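Local coordinates for UPF0342 protein YheA (Bacillus subtilis, PDB 2OEE) that is of unknown function but belongs to the family of YlbF and YmcA, proteins linked to control of the competence regulator ComK, at residues Met41-Phe45 against Thr73-Val77. Numbering follows the deposited sequence.
Sequences MFENF and TVALV
Phe45 lays one face of its ring against Val77: CG2 of Val77 stands 4.0 Å from the centroid of the Phe45 ring, a CH-pi contact displaced toward the rim on the CD1 side. The ring gets there because its CG is anti to the backbone N (chi1 171°), and the two side chains meet nearly at right angles. At the ring's edge, in its plane, CG2 of Val74 reaches CE1 of Phe45 at 3.7 Å, so one valine lies over the face and another abuts the rim. Thr73 turns its methyl rather than its hydroxyl to the partner helix: CG2 of Thr73 packs 3.6 Å from CA of Phe45, while OG1 is hydrogen-bonded back to the carbonyl of Gln69. These residues join helix 36-48 to helix 70-78 as an antiparallel pair, consecutive helices in the model whose connection is mostly unmodelled, the N-to-C directions of the short segments 158° apart and their axes approaching to 9.5 Å. Met87 of helix 81-104 touches both Phe45 and Val77, bringing a third helix to the pair, whereas Phe42 turns away from helix 70-78 to pack on helices 20-34 and 81-104. Cutting Phe45 back to an alanine would probably leave the Val77 and Val74 methyls without their aromatic partner and open a gap between the two helices. The other methyl of Val77, CG1, sits between CB of Phe45 and the carbonyl O of Met41, 3.5 Å from that oxygen, which is the acceptor of the helical bond from Phe45 N. Farther out, the selenomethionine Met41 bends at chi3 (64°) and crosses Leu76 obliquely, bringing its terminal CE toward CD1 of Leu76. Beside Thr73, the more exposed Asn44 brings OD1 to 3.9 Å from the Thr73 CG2 methyl.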
HETATM    1  N   MSE A  41      17.887  -1.773  22.570  1.00 15.28           N
HETATM    2  CA  MSE A  41      16.778  -2.714  22.579  1.00 17.33           C
HETATM    3  C   MSE A  41      15.953  -2.624  21.279  1.00 16.72           C
HETATM    4  O   MSE A  41      15.589  -3.647  20.703  1.00 16.60           O
HETATM    5  CB  MSE A  41      15.873  -2.444  23.794  1.00 16.27           C
HETATM    6  CG  MSE A  41      16.562  -2.707  25.133  1.00 17.52           C
HETATM    7 SE   MSE A  41      15.530  -1.946  26.632  1.00 25.06          SE
HETATM    8  CE  MSE A  41      13.949  -3.025  26.474  1.00 21.71           C
ATOM      9  N   PHE A  42      15.654  -1.403  20.854  1.00 17.09           N
ATOM     10  CA  PHE A  42      14.841  -1.179  19.646  1.00 18.34           C
ATOM     11  C   PHE A  42      15.603  -1.678  18.401  1.00 19.81           C
ATOM     12  O   PHE A  42      15.026  -2.333  17.526  1.00 19.07           O
ATOM     13  CB  PHE A  42      14.479   0.300  19.514  1.00 18.06           C
ATOM     14  CG  PHE A  42      13.564   0.619  18.324  1.00 18.02           C
ATOM     15  CD1 PHE A  42      12.252   0.163  18.294  1.00 17.32           C
ATOM     16  CD2 PHE A  42      14.029   1.401  17.274  1.00 16.46           C
ATOM     17  CE1 PHE A  42      11.398   0.467  17.204  1.00 16.85           C
ATOM     18  CE2 PHE A  42      13.186   1.725  16.181  1.00 17.58           C
ATOM     19  CZ  PHE A  42      11.871   1.251  16.155  1.00 17.98           C
ATOM     20  N   GLU A  43      16.902  -1.402  18.354  1.00 21.64           N
ATOM     21  CA  GLU A  43      17.748  -1.871  17.246  1.00 24.80           C
ATOM     22  C   GLU A  43      17.862  -3.393  17.167  1.00 26.02           C
ATOM     23  O   GLU A  43      17.759  -3.959  16.084  1.00 26.36           O
ATOM     24  CB  GLU A  43      19.120  -1.200  17.268  1.00 24.50           C
ATOM     25  CG  GLU A  43      19.053   0.238  16.788  1.00 27.92           C
ATOM     26  CD  GLU A  43      20.390   0.948  16.823  1.00 31.28           C
ATOM     27  OE1 GLU A  43      21.362   0.391  17.374  1.00 34.11           O
ATOM     28  OE2 GLU A  43      20.457   2.086  16.322  1.00 34.05           O
ATOM     29  N   ASN A  44      18.051  -4.058  18.307  1.00 27.65           N
ATOM     30  CA  ASN A  44      18.127  -5.520  18.332  1.00 29.90           C
ATOM     31  C   ASN A  44      16.794  -6.170  17.925  1.00 31.08           C
ATOM     32  O   ASN A  44      16.769  -7.230  17.285  1.00 31.22           O
ATOM     33  CB  ASN A  44      18.596  -6.014  19.711  1.00 30.12           C
ATOM     34  CG  ASN A  44      18.474  -7.526  19.871  1.00 32.42           C
ATOM     35  OD1 ASN A  44      17.672  -8.009  20.673  1.00 35.52           O
ATOM     36  ND2 ASN A  44      19.274  -8.277  19.115  1.00 33.74           N
ATOM     37  N   PHE A  45      15.702  -5.520  18.280  1.00 32.50           N
ATOM     38  CA  PHE A  45      14.369  -5.854  17.828  1.00 34.11           C
ATOM     39  C   PHE A  45      14.194  -5.718  16.305  1.00 35.28           C
ATOM     40  O   PHE A  45      13.720  -6.592  15.674  1.00 34.79           O
ATOM     41  CB  PHE A  45      13.354  -4.942  18.509  1.00 34.13           C
ATOM     42  CG  PHE A  45      11.976  -5.052  17.978  1.00 34.90           C
ATOM     43  CD1 PHE A  45      11.223  -6.178  18.203  1.00 35.16           C
ATOM     44  CD2 PHE A  45      11.415  -4.041  17.289  1.00 35.15           C
ATOM     45  CE1 PHE A  45       9.987  -6.274  17.731  1.00 36.38           C
ATOM     46  CE2 PHE A  45      10.136  -4.147  16.814  1.00 36.45           C
ATOM     47  CZ  PHE A  45       9.437  -5.246  17.034  1.00 35.48           C
ATOM     48  N   THR A  73      11.901 -11.510  21.557  1.00 43.88           N
ATOM     49  CA  THR A  73      12.429 -10.154  21.392  1.00 42.08           C
ATOM     50  C   THR A  73      11.311  -9.097  21.429  1.00 40.71           C
ATOM     51  O   THR A  73      11.502  -8.002  21.952  1.00 40.04           O
ATOM     52  CB  THR A  73      13.291 -10.027  20.106  1.00 42.30           C
ATOM     53  OG1 THR A  73      14.365 -10.976  20.154  1.00 41.92           O
ATOM     54  CG2 THR A  73      13.883  -8.638  19.982  1.00 42.29           C
ATOM     55  N   VAL A  74      10.145  -9.437  20.890  1.00 39.58           N
ATOM     56  CA  VAL A  74       8.988  -8.544  20.940  1.00 38.79           C
ATOM     57  C   VAL A  74       8.575  -8.265  22.393  1.00 37.86           C
ATOM     58  O   VAL A  74       8.199  -7.143  22.726  1.00 37.17           O
ATOM     59  CB  VAL A  74       7.798  -9.069  20.089  1.00 39.16           C
ATOM     60  CG1 VAL A  74       6.669  -8.029  20.021  1.00 39.77           C
ATOM     61  CG2 VAL A  74       8.263  -9.418  18.682  1.00 38.55           C
ATOM     62  N   ALA A  75       8.696  -9.275  23.256  1.00 37.18           N
ATOM     63  CA  ALA A  75       8.411  -9.129  24.693  1.00 36.19           C
ATOM     64  C   ALA A  75       9.388  -8.213  25.409  1.00 35.57           C
ATOM     65  O   ALA A  75       8.972  -7.387  26.221  1.00 35.95           O
ATOM     66  CB  ALA A  75       8.359 -10.495  25.384  1.00 36.80           C
ATOM     67  N   LEU A  76      10.681  -8.373  25.135  1.00 34.12           N
ATOM     68  CA  LEU A  76      11.697  -7.427  25.596  1.00 33.02           C
ATOM     69  C   LEU A  76      11.198  -6.000  25.389  1.00 31.24           C
ATOM     70  O   LEU A  76      11.023  -5.254  26.359  1.00 31.64           O
ATOM     71  CB  LEU A  76      13.046  -7.650  24.870  1.00 33.28           C
ATOM     72  CG  LEU A  76      14.247  -6.671  24.973  1.00 34.52           C
ATOM     73  CD1 LEU A  76      14.624  -6.281  26.413  1.00 32.27           C
ATOM     74  CD2 LEU A  76      15.488  -7.226  24.229  1.00 34.27           C
ATOM     75  N   VAL A  77      10.930  -5.635  24.140  1.00 28.06           N
ATOM     76  CA  VAL A  77      10.672  -4.236  23.811  1.00 26.15           C
ATOM     77  C   VAL A  77       9.316  -3.720  24.257  1.00 24.68           C
ATOM     78  O   VAL A  77       9.196  -2.557  24.620  1.00 23.93           O
ATOM     79  CB  VAL A  77      10.890  -3.916  22.311  1.00 26.65           C
ATOM     80  CG1 VAL A  77      12.353  -3.953  21.993  1.00 27.53           C
ATOM     81  CG2 VAL A  77      10.109  -4.882  21.406  1.00 26.79           C
TER